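Local coordinates for protein epoxyqueuosine reductase (PDB 5D6S) that belongs to the QueG family of epoxyqueuosine reductases and holds a cobalamin together with two iron-sulfur clusters in a single chain, at residues His103-Pro106 with Gln107-Lys111; Ala160-Asp163 with Thr164-Ala167; Arg335-Ile338 with Val339-Glu343; Lys366-Glu370 with Gly371-Tyr375. All blocks are in the same frame, centred on the assembly; numbering follows the deposited sequence.

Interaction 1. Residues His103-Pro106 with Gln107-Lys111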
loop_
_atom_site.group_PDB
_atom_site.type_symbol
_atom_site.label_atom_id
_atom_site.label_comp_id
_atom_site.label_asym_id
_atom_site.label_seq_id
_atom_site.Cartn_x
_atom_site.Cartn_y
_atom_site.Cartn_z
ATOM N N HIS A 103 -12.630 -5.607 1.537
ATOM C CA HIS A 103 -11.848 -5.790 0.330
ATOM C C HIS A 103 -12.705 -5.880 -0.952
ATOM O O HIS A 103 -12.190 -5.769 -2.059
ATOM C CB HIS A 103 -10.949 -7.007 0.494
ATOM C CG HIS A 103 -11.604 -8.311 0.168
ATOM N ND1 HIS A 103 -12.537 -8.913 0.990
ATOM C CD2 HIS A 103 -11.428 -9.148 -0.883
ATOM C CE1 HIS A 103 -12.912 -10.060 0.449
ATOM N NE2 HIS A 103 -12.254 -10.226 -0.686
ATOM N N LYS A 104 -14.009 -6.091 -0.783
ATOM C CA LYS A 104 -14.986 -6.040 -1.874
ATOM C C LYS A 104 -15.737 -4.742 -1.704
ATOM O O LYS A 104 -15.865 -4.244 -0.590
ATOM C CB LYS A 104 -15.990 -7.192 -1.790
ATOM C CG LYS A 104 -15.576 -8.510 -2.438
ATOM C CD LYS A 104 -16.432 -9.654 -1.880
ATOM C CE LYS A 104 -17.061 -10.529 -2.954
ATOM N NZ LYS A 104 -16.052 -11.357 -3.656
ATOM N N LEU A 105 -16.252 -4.208 -2.799
ATOM C CA LEU A 105 -16.895 -2.926 -2.743
ATOM C C LEU A 105 -18.378 -3.147 -2.417
ATOM O O LEU A 105 -19.056 -3.938 -3.084
ATOM C CB LEU A 105 -16.704 -2.184 -4.070
ATOM C CG LEU A 105 -16.624 -0.649 -4.021
ATOM C CD1 LEU A 105 -15.447 -0.154 -3.207
ATOM C CD2 LEU A 105 -16.540 -0.085 -5.439
ATOM N N PRO A 106 -18.880 -2.463 -1.374
ATOM C CA PRO A 106 -20.306 -2.543 -1.072
ATOM C C PRO A 106 -21.135 -2.286 -2.321
ATOM O O PRO A 106 -21.895 -3.145 -2.759
ATOM C CB PRO A 106 -20.528 -1.412 -0.043
ATOM C CG PRO A 106 -19.188 -1.117 0.544
ATOM C CD PRO A 106 -18.153 -1.558 -0.455
ATOM N N GLN A 107 -20.950 -1.097 -2.889
ATOM C CA GLN A 107 -21.746 -0.608 -3.999
ATOM C C GLN A 107 -20.814 -0.267 -5.152
ATOM O O GLN A 107 -19.995 0.644 -5.019
ATOM C CB GLN A 107 -22.529 0.643 -3.541
ATOM C CG GLN A 107 -23.366 1.353 -4.606
ATOM C CD GLN A 107 -24.767 0.778 -4.796
ATOM O OE1 GLN A 107 -25.724 1.533 -4.963
ATOM N NE2 GLN A 107 -24.898 -0.550 -4.775
ATOM N N GLN A 108 -20.934 -0.990 -6.270
ATOM C CA GLN A 108 -20.193 -0.650 -7.501
ATOM C C GLN A 108 -20.473 0.790 -7.974
ATOM O O GLN A 108 -21.561 1.328 -7.739
ATOM C CB GLN A 108 -20.534 -1.615 -8.628
ATOM C CG GLN A 108 -19.980 -3.002 -8.412
ATOM C CD GLN A 108 -18.476 -3.008 -8.407
ATOM O OE1 GLN A 108 -17.848 -3.376 -7.413
ATOM N NE2 GLN A 108 -17.880 -2.592 -9.515
ATOM N N PRO A 109 -19.484 1.432 -8.625
ATOM C CA PRO A 109 -19.716 2.771 -9.149
ATOM C C PRO A 109 -20.461 2.694 -10.480
ATOM O O PRO A 109 -20.448 1.652 -11.152
ATOM C CB PRO A 109 -18.307 3.312 -9.351
ATOM C CG PRO A 109 -17.502 2.105 -9.680
ATOM C CD PRO A 109 -18.150 0.927 -8.998
ATOM N N GLN A 110 -21.101 3.791 -10.865
ATOM C CA GLN A 110 -21.952 3.754 -12.035
ATOM C C GLN A 110 -21.156 3.956 -13.318
ATOM O O GLN A 110 -20.476 4.958 -13.462
ATOM C CB GLN A 110 -23.082 4.785 -11.924
ATOM C CG GLN A 110 -24.426 4.185 -12.312
ATOM C CD GLN A 110 -25.484 5.235 -12.535
ATOM O OE1 GLN A 110 -25.517 6.249 -11.836
ATOM N NE2 GLN A 110 -26.368 4.996 -13.501
ATOM N N LYS A 111 -21.272 3.010 -14.250
ATOM C CA LYS A 111 -20.708 3.135 -15.607
ATOM C C LYS A 111 -20.888 4.549 -16.231
ATOM O O LYS A 111 -21.954 5.138 -16.149
ATOM C CB LYS A 111 -21.320 2.045 -16.495
ATOM C CG LYS A 111 -21.396 2.350 -17.984
ATOM C CD LYS A 111 -20.392 1.573 -18.818
ATOM C CE LYS A 111 -20.761 1.679 -20.293
ATOM N NZ LYS A 111 -19.857 0.889 -21.169
#

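Interaction 2. Residues Ala160-Asp163 with Thr164-Ala167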
loop_
_atom_site.group_PDB
_atom_site.type_symbol
_atom_site.label_atom_id
_atom_site.label_comp_id
_atom_site.label_asym_id
_atom_site.label_seq_id
_atom_site.Cartn_x
_atom_site.Cartn_y
_atom_site.Cartn_z
ATOM N N ALA A 160 8.933 2.933 14.212
ATOM C CA ALA A 160 10.181 2.168 14.037
ATOM C C ALA A 160 10.023 0.652 14.120
ATOM O O ALA A 160 10.784 -0.097 13.512
ATOM C CB ALA A 160 11.188 2.595 15.071
ATOM N N LEU A 161 9.025 0.194 14.840
ATOM C CA LEU A 161 8.825 -1.249 14.945
ATOM C C LEU A 161 8.344 -1.893 13.644
ATOM O O LEU A 161 7.730 -1.243 12.786
ATOM C CB LEU A 161 7.850 -1.595 16.086
ATOM C CG LEU A 161 8.357 -1.181 17.475
ATOM C CD1 LEU A 161 7.350 -1.622 18.518
ATOM C CD2 LEU A 161 9.734 -1.748 17.777
ATOM N N VAL A 162 8.605 -3.194 13.554
ATOM C CA VAL A 162 8.062 -4.044 12.509
ATOM C C VAL A 162 6.633 -4.405 12.923
ATOM O O VAL A 162 6.426 -5.321 13.686
ATOM C CB VAL A 162 8.915 -5.312 12.318
ATOM C CG1 VAL A 162 8.389 -6.119 11.150
ATOM C CG2 VAL A 162 10.374 -4.937 12.104
ATOM N N ASP A 163 5.655 -3.651 12.428
ATOM C CA ASP A 163 4.251 -3.781 12.844
ATOM C C ASP A 163 3.726 -5.207 12.688
ATOM O O ASP A 163 2.770 -5.627 13.333
ATOM C CB ASP A 163 3.366 -2.870 11.989
ATOM C CG ASP A 163 3.580 -1.401 12.270
ATOM O OD1 ASP A 163 4.456 -1.068 13.112
ATOM O OD2 ASP A 163 2.865 -0.580 11.638
ATOM N N THR A 164 4.353 -5.927 11.780
ATOM C CA THR A 164 3.844 -7.179 11.333
ATOM C C THR A 164 4.247 -8.272 12.338
ATOM O O THR A 164 3.462 -9.164 12.641
ATOM C CB THR A 164 4.354 -7.401 9.896
ATOM O OG1 THR A 164 3.329 -8.013 9.107
ATOM C CG2 THR A 164 5.633 -8.207 9.846
ATOM N N ALA A 165 5.471 -8.159 12.847
ATOM C CA ALA A 165 6.069 -9.132 13.762
ATOM C C ALA A 165 5.587 -8.922 15.188
ATOM O O ALA A 165 5.531 -9.852 16.002
ATOM C CB ALA A 165 7.593 -9.040 13.714
ATOM N N VAL A 166 5.238 -7.689 15.484
ATOM C CA VAL A 166 4.603 -7.375 16.748
ATOM C C VAL A 166 3.253 -8.072 16.853
ATOM O O VAL A 166 2.975 -8.736 17.842
ATOM C CB VAL A 166 4.418 -5.855 16.913
ATOM C CG1 VAL A 166 3.444 -5.545 18.033
ATOM C CG2 VAL A 166 5.767 -5.199 17.169
ATOM N N ALA A 167 2.421 -7.913 15.829
ATOM C CA ALA A 167 1.095 -8.524 15.807
ATOM C C ALA A 167 1.138 -10.060 15.847
ATOM O O ALA A 167 0.176 -10.691 16.302
ATOM C CB ALA A 167 0.332 -8.057 14.588
#

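Interaction 3. Residues Arg335-Ile338 with Val339-Glu343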
loop_
_atom_site.group_PDB
_atom_site.type_symbol
_atom_site.label_atom_id
_atom_site.label_comp_id
_atom_site.label_asym_id
_atom_site.label_seq_id
_atom_site.Cartn_x
_atom_site.Cartn_y
_atom_site.Cartn_z
ATOM N N ARG A 335 -8.554 4.537 -26.902
ATOM C CA ARG A 335 -8.442 5.546 -27.964
ATOM C C ARG A 335 -8.953 6.920 -27.523
ATOM O O ARG A 335 -8.528 7.934 -28.057
ATOM C CB ARG A 335 -9.171 5.117 -29.235
ATOM C CG ARG A 335 -8.533 3.934 -29.949
ATOM C CD ARG A 335 -9.136 3.742 -31.336
ATOM N NE ARG A 335 -8.798 4.841 -32.248
ATOM C CZ ARG A 335 -7.623 4.978 -32.861
ATOM N NH1 ARG A 335 -6.638 4.089 -32.667
ATOM N NH2 ARG A 335 -7.431 6.012 -33.670
ATOM N N ASN A 336 -9.804 6.965 -26.514
ATOM C CA ASN A 336 -10.326 8.263 -26.034
ATOM C C ASN A 336 -9.335 9.101 -25.251
ATOM O O ASN A 336 -9.567 10.292 -24.996
ATOM C CB ASN A 336 -11.596 8.081 -25.204
ATOM C CG ASN A 336 -12.737 7.520 -26.016
ATOM O OD1 ASN A 336 -12.761 7.598 -27.242
ATOM N ND2 ASN A 336 -13.670 6.898 -25.334
ATOM N N ALA A 337 -8.217 8.505 -24.870
ATOM C CA ALA A 337 -7.205 9.258 -24.141
ATOM C C ALA A 337 -6.258 10.025 -25.086
ATOM O O ALA A 337 -5.503 10.892 -24.649
ATOM C CB ALA A 337 -6.439 8.316 -23.255
ATOM N N ILE A 338 -6.262 9.671 -26.372
ATOM C CA ILE A 338 -5.192 10.109 -27.262
ATOM C C ILE A 338 -5.066 11.626 -27.183
ATOM O O ILE A 338 -3.969 12.146 -27.037
ATOM C CB ILE A 338 -5.401 9.603 -28.696
ATOM C CG1 ILE A 338 -5.191 8.081 -28.737
ATOM C CG2 ILE A 338 -4.442 10.246 -29.670
ATOM C CD1 ILE A 338 -5.617 7.403 -30.031
ATOM N N VAL A 339 -6.178 12.336 -27.277
ATOM C CA VAL A 339 -6.091 13.783 -27.390
ATOM C C VAL A 339 -5.543 14.358 -26.073
ATOM O O VAL A 339 -4.770 15.336 -26.059
ATOM C CB VAL A 339 -7.381 14.473 -27.915
ATOM C CG1 VAL A 339 -8.602 13.580 -27.842
ATOM C CG2 VAL A 339 -7.636 15.797 -27.202
ATOM N N LYS A 340 -5.914 13.738 -24.966
ATOM C CA LYS A 340 -5.378 14.168 -23.671
ATOM C C LYS A 340 -3.875 13.919 -23.530
ATOM O O LYS A 340 -3.127 14.717 -22.967
ATOM C CB LYS A 340 -6.118 13.463 -22.536
ATOM C CG LYS A 340 -5.664 13.878 -21.148
ATOM C CD LYS A 340 -5.710 15.366 -20.940
ATOM C CE LYS A 340 -5.316 15.734 -19.513
ATOM N NZ LYS A 340 -5.375 17.203 -19.299
ATOM N N LEU A 341 -3.444 12.771 -23.994
ATOM C CA LEU A 341 -2.036 12.444 -23.948
ATOM C C LEU A 341 -1.263 13.463 -24.790
ATOM O O LEU A 341 -0.156 13.843 -24.453
ATOM C CB LEU A 341 -1.829 10.999 -24.440
ATOM C CG LEU A 341 -2.479 9.937 -23.536
ATOM C CD1 LEU A 341 -2.582 8.602 -24.217
ATOM C CD2 LEU A 341 -1.717 9.763 -22.234
ATOM N N MET A 342 -1.856 13.902 -25.893
ATOM C CA MET A 342 -1.173 14.809 -26.784
ATOM C C MET A 342 -1.036 16.135 -26.080
ATOM O O MET A 342 -0.029 16.801 -26.223
ATOM C CB MET A 342 -1.892 14.928 -28.130
ATOM C CG MET A 342 -1.508 13.885 -29.174
ATOM S SD MET A 342 -2.739 13.728 -30.523
ATOM C CE MET A 342 -1.635 13.944 -31.930
ATOM N N GLU A 343 -2.033 16.510 -25.295
ATOM C CA GLU A 343 -2.026 17.773 -24.542
ATOM C C GLU A 343 -0.938 17.761 -23.470
ATOM O O GLU A 343 -0.196 18.742 -23.303
ATOM C CB GLU A 343 -3.392 18.069 -23.904
ATOM C CG GLU A 343 -4.451 18.506 -24.917
ATOM C CD GLU A 343 -5.892 18.519 -24.375
ATOM O OE1 GLU A 343 -6.075 18.568 -23.136
ATOM O OE2 GLU A 343 -6.835 18.465 -25.210
#

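Interaction 4. Residues Lys366-Glu370 with Gly371-Tyr375. Unlike the reference sequence in segment 371-375: Gly371 (reference Ala).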
loop_
_atom_site.group_PDB
_atom_site.type_symbol
_atom_site.label_atom_id
_atom_site.label_comp_id
_atom_site.label_asym_id
_atom_site.label_seq_id
_atom_site.Cartn_x
_atom_site.Cartn_y
_atom_site.Cartn_z
ATOM N N LYS A 366 -2.553 1.298 -32.301
ATOM C CA LYS A 366 -2.013 0.016 -32.764
ATOM C C LYS A 366 -1.608 0.046 -34.233
ATOM O O LYS A 366 -0.572 -0.522 -34.586
ATOM C CB LYS A 366 -3.000 -1.108 -32.485
ATOM C CG LYS A 366 -3.104 -1.450 -31.003
ATOM C CD LYS A 366 -4.029 -2.627 -30.748
ATOM C CE LYS A 366 -3.741 -3.302 -29.409
ATOM N NZ LYS A 366 -4.530 -4.561 -29.216
ATOM N N LYS A 367 -2.379 0.749 -35.068
ATOM C CA LYS A 367 -2.036 0.914 -36.485
ATOM C C LYS A 367 -1.977 2.397 -36.862
ATOM O O LYS A 367 -2.952 2.975 -37.352
ATOM C CB LYS A 367 -3.019 0.162 -37.390
ATOM C CG LYS A 367 -2.916 -1.346 -37.248
ATOM C CD LYS A 367 -3.313 -2.104 -38.507
ATOM C CE LYS A 367 -2.824 -3.543 -38.422
ATOM N NZ LYS A 367 -3.116 -4.300 -39.666
ATOM N N PRO A 368 -0.817 3.012 -36.657
ATOM C CA PRO A 368 -0.762 4.457 -36.830
ATOM C C PRO A 368 -0.910 4.899 -38.268
ATOM O O PRO A 368 -0.191 4.424 -39.130
ATOM C CB PRO A 368 0.653 4.821 -36.328
ATOM C CG PRO A 368 1.394 3.535 -36.251
ATOM C CD PRO A 368 0.385 2.483 -35.994
ATOM N N ASP A 369 -1.804 5.843 -38.501
ATOM C CA ASP A 369 -1.899 6.522 -39.794
ATOM C C ASP A 369 -0.643 7.371 -40.052
ATOM O O ASP A 369 0.190 7.556 -39.167
ATOM C CB ASP A 369 -3.180 7.389 -39.876
ATOM C CG ASP A 369 -3.178 8.578 -38.891
ATOM O OD1 ASP A 369 -2.950 8.360 -37.679
ATOM O OD2 ASP A 369 -3.443 9.726 -39.309
ATOM N N GLU A 370 -0.530 7.899 -41.269
ATOM C CA GLU A 370 0.599 8.744 -41.650
ATOM C C GLU A 370 0.602 10.033 -40.838
ATOM O O GLU A 370 1.660 10.575 -40.499
ATOM C CB GLU A 370 0.568 9.019 -43.167
ATOM C CG GLU A 370 1.841 9.628 -43.761
ATOM C CD GLU A 370 3.081 8.730 -43.662
ATOM O OE1 GLU A 370 2.947 7.477 -43.680
ATOM O OE2 GLU A 370 4.205 9.279 -43.582
ATOM N N GLY A 371 -0.581 10.540 -40.501
ATOM C CA GLY A 371 -0.644 11.771 -39.688
ATOM C C GLY A 371 0.019 11.608 -38.322
ATOM O O GLY A 371 0.646 12.540 -37.786
ATOM N N MET A 372 -0.223 10.439 -37.730
ATOM C CA MET A 372 0.292 10.128 -36.419
ATOM C C MET A 372 1.780 9.907 -36.494
ATOM O O MET A 372 2.516 10.398 -35.617
ATOM C CB MET A 372 -0.396 8.900 -35.824
ATOM C CG MET A 372 0.038 8.580 -34.388
ATOM S SD MET A 372 -0.455 9.734 -33.069
ATOM C CE MET A 372 -2.240 9.665 -33.258
ATOM N N LEU A 373 2.234 9.218 -37.537
ATOM C CA LEU A 373 3.682 9.049 -37.724
ATOM C C LEU A 373 4.384 10.410 -37.837
ATOM O O LEU A 373 5.432 10.623 -37.247
ATOM C CB LEU A 373 4.003 8.189 -38.937
ATOM C CG LEU A 373 3.484 6.748 -38.862
ATOM C CD1 LEU A 373 3.698 6.034 -40.180
ATOM C CD2 LEU A 373 4.154 5.977 -37.732
ATOM N N ASP A 374 3.766 11.354 -38.535
ATOM C CA ASP A 374 4.332 12.702 -38.629
ATOM C C ASP A 374 4.315 13.413 -37.253
ATOM O O ASP A 374 5.266 14.118 -36.906
ATOM C CB ASP A 374 3.614 13.546 -39.702
ATOM C CG ASP A 374 3.810 12.999 -41.142
ATOM O OD1 ASP A 374 4.416 11.911 -41.315
ATOM O OD2 ASP A 374 3.345 13.671 -42.107
ATOM N N TYR A 375 3.246 13.228 -36.469
ATOM C CA TYR A 375 3.162 13.849 -35.127
ATOM C C TYR A 375 4.347 13.387 -34.322
ATOM O O TYR A 375 5.060 14.198 -33.733
ATOM C CB TYR A 375 1.864 13.460 -34.395
ATOM C CG TYR A 375 1.864 13.820 -32.920
ATOM C CD1 TYR A 375 1.812 15.143 -32.516
ATOM C CD2 TYR A 375 1.953 12.848 -31.927
ATOM C CE1 TYR A 375 1.847 15.510 -31.170
ATOM C CE2 TYR A 375 1.971 13.205 -30.565
ATOM C CZ TYR A 375 1.914 14.542 -30.198
ATOM O OH TYR A 375 1.914 14.955 -28.857
#

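Interaction 1. Residues His103-Pro106 with Gln107-Lys111
Leu105 and Pro109 supply the apolar part of this local contact. The branch CD2 of Leu105 stands 4.0 Å from CD of Pro109, and the two side chains cross at about a right angle, so one methyl meets CD of the proline ring and the overlap is small. The same methyl lies 3.6 Å from the carbonyl O of Gln107, and CG of Leu105 is 3.7 Å from that oxygen; the leucine branch therefore rests against the peptide between Gln107 and Gln108 as well as against the proline.

The whole piece is a proline-bearing loop between strand 93-100 and helix 128-144. Pro106, with phi/psi of -50/-60°, makes its corner, after which Gln107 to Gln110 run on in an extended conformation. The backbone makes no bond across the corner: Leu105 O and Gln107 N are 3.4 Å apart, but the angle is poor.

Polar groups meet carbon here. Gln108 bends at chi2 (-64°), which turns its amide back along the chain and brings OE1 to 3.7 Å from CB of Leu105, a van der Waals approach. Gln107 is bent at chi2 as well, but its CG lies anti to the backbone N (chi1 176°) and its CA-CB bond leads away from the preceding residues.

Leu105 and Pro109 also share a partner, Pro286 of the short helix 286-289. Leu105 further packs on Trp124, Ile284 and Ala289, and Pro109 on Met290, while the glutamines are exposed.

Interaction 2. Residues Ala160-Asp163 with Thr164-Ala167
The N-terminal turn of helix 163-169, where Val162 meets Ala165 and Val166, forms part of the wall of the cobalamin pocket. Val162 holds the N-cap position, and its carbonyl O receives Val166 N at 3.2 Å with an N-H...O angle of 162°, the first i to i+4 bond of the helix. Ala165 N reaches the same oxygen through a weak, bent bond (3.1 Å, 132°), and Ala167 N makes a weak one with Asp163 O at 3.4 Å.

Side chains on both sides of the cap reinforce the turn. Leu161 CD1 and Val166 CG2 lie 4.1 Å apart and their chains cross nearly perpendicularly; joining the residue before the N-cap to the fourth helical residue, this pair is a hydrophobic staple. On another side, CG1 of Val162, anti to the backbone N (chi1 -175°), extends to Thr164 CG2 at 3.7 Å and to Ala165 CB at 4.0 Å.

The backbone thus fixed faces the ligand: Asp163 N and Leu161 O each hydrogen-bond to cobalamin, and the Thr164 side chain approaches it to about 3 Å. Asp163 OD2 accepts from Asp157 N, and Val166 packs on strands 93-100 and 190-197.

Interaction 3. Residues Arg335-Ile338 with Val339-Glu343
Ala337 and Leu341 make the closely packed side of this first helical turn. Leu341 N donates to Ala337 O at 2.9 Å with an N-H...O angle of 165°, and on the same side the methyl CB of Ala337 lies 4.0 Å from CD1 of Leu341. With CG anti to the carbonyl carbon (chi1 -65°), the leucine leans back over the preceding turn, which puts its CG 3.4 Å from Ala337 O. The next i to i+4 step repeats the pattern less straight: Met342 N to Ile338 O is 3.0 Å at 146°. Here Ile338 and Met342 run side by side in the same direction, CG2 of the isoleucine meeting SD of the methionine at 4.0 Å.

The solvent side is looser. Asn336 and Val339 are exposed and barely engage, Asn336 O coming within 4.5 Å of Val339 CG1. Of the Lys340 side chain, CB meets Ala337 O, while NZ leads away to a salt bridge with Glu298.

Buried Leu341 packs on Ile326 of helix 318-331 and on Ala357 and Ile364 of helix 351-364. Ile338 packs on Leu361 and Ile364, and Ala337 meets Leu329 and Leu294, so helix 338-347 starts wedged among three helices.

Interaction 4. Residues Lys366-Glu370 with Gly371-Tyr375
Pro368 and Leu373 slant across each other, the proline ring presenting CB to the leucine methyl CD2 at 3.9 Å. They stand on either side of an N-cap, one residue before it and four after, which makes the pair a hydrophobic staple. Trp397 packs on both, and on Met372.

Asp369 is the cap itself. Its CG sits between the backbone N and the carbonyl carbon (chi1 66°), a setting that swings the carboxylate over the start of helix 370-377, and its side chain lies roughly perpendicular to that of Met372. Each oxygen then faces a different peptide: OD1 accepts from Met372 N at 3.4 Å and OD2 from Gly371 N at 3.2 Å, both weak bonds. The straighter link is in the backbone, Leu373 N to Asp369 O at 3.1 Å and 164°.

Glu370 and Asp374 lie obliquely, one turn apart, with carboxylate planes turned 82° against each other. Glu370 OE2 is 3.5 Å from Asp374 OD1, while Asp374 N donates to Glu370 O at 3.0 Å.

Two like charges this close would disfavour each other, yet Arg377 probably offsets part of the cost: it forms a salt bridge with Asp374 OD1 and a long, weak ion pair with Glu370 OE2. Asp369 and Glu370 place negative charge at the start of the helix, which should suit the positive end of its dipole; Asp374 lies a turn further on.

In the fold
Only interaction 2 is wholly buried, and it contributes Leu161 to Thr164 to the cobalamin pocket; interactions 1 and 4 lie at the surface and interaction 3 is partly buried. Interactions 2, 3 and 4 each open a helix, whereas interaction 1 is irregular loop whose segments meet through side-chain packing without a hydrogen bond between them. Both 2 and 4 carry a hydrophobic staple, but in 2 the N-cap residue is a valine with no side-chain acceptor, and neighbouring backbone atoms bond to cobalamin, while in 4 an aspartate carboxylate caps the exposed helix end. Interactions 3 and 4 touch through Met342 CG and Tyr375 OH, 3.6 Å apart, joining neighbouring helices near the C-terminus.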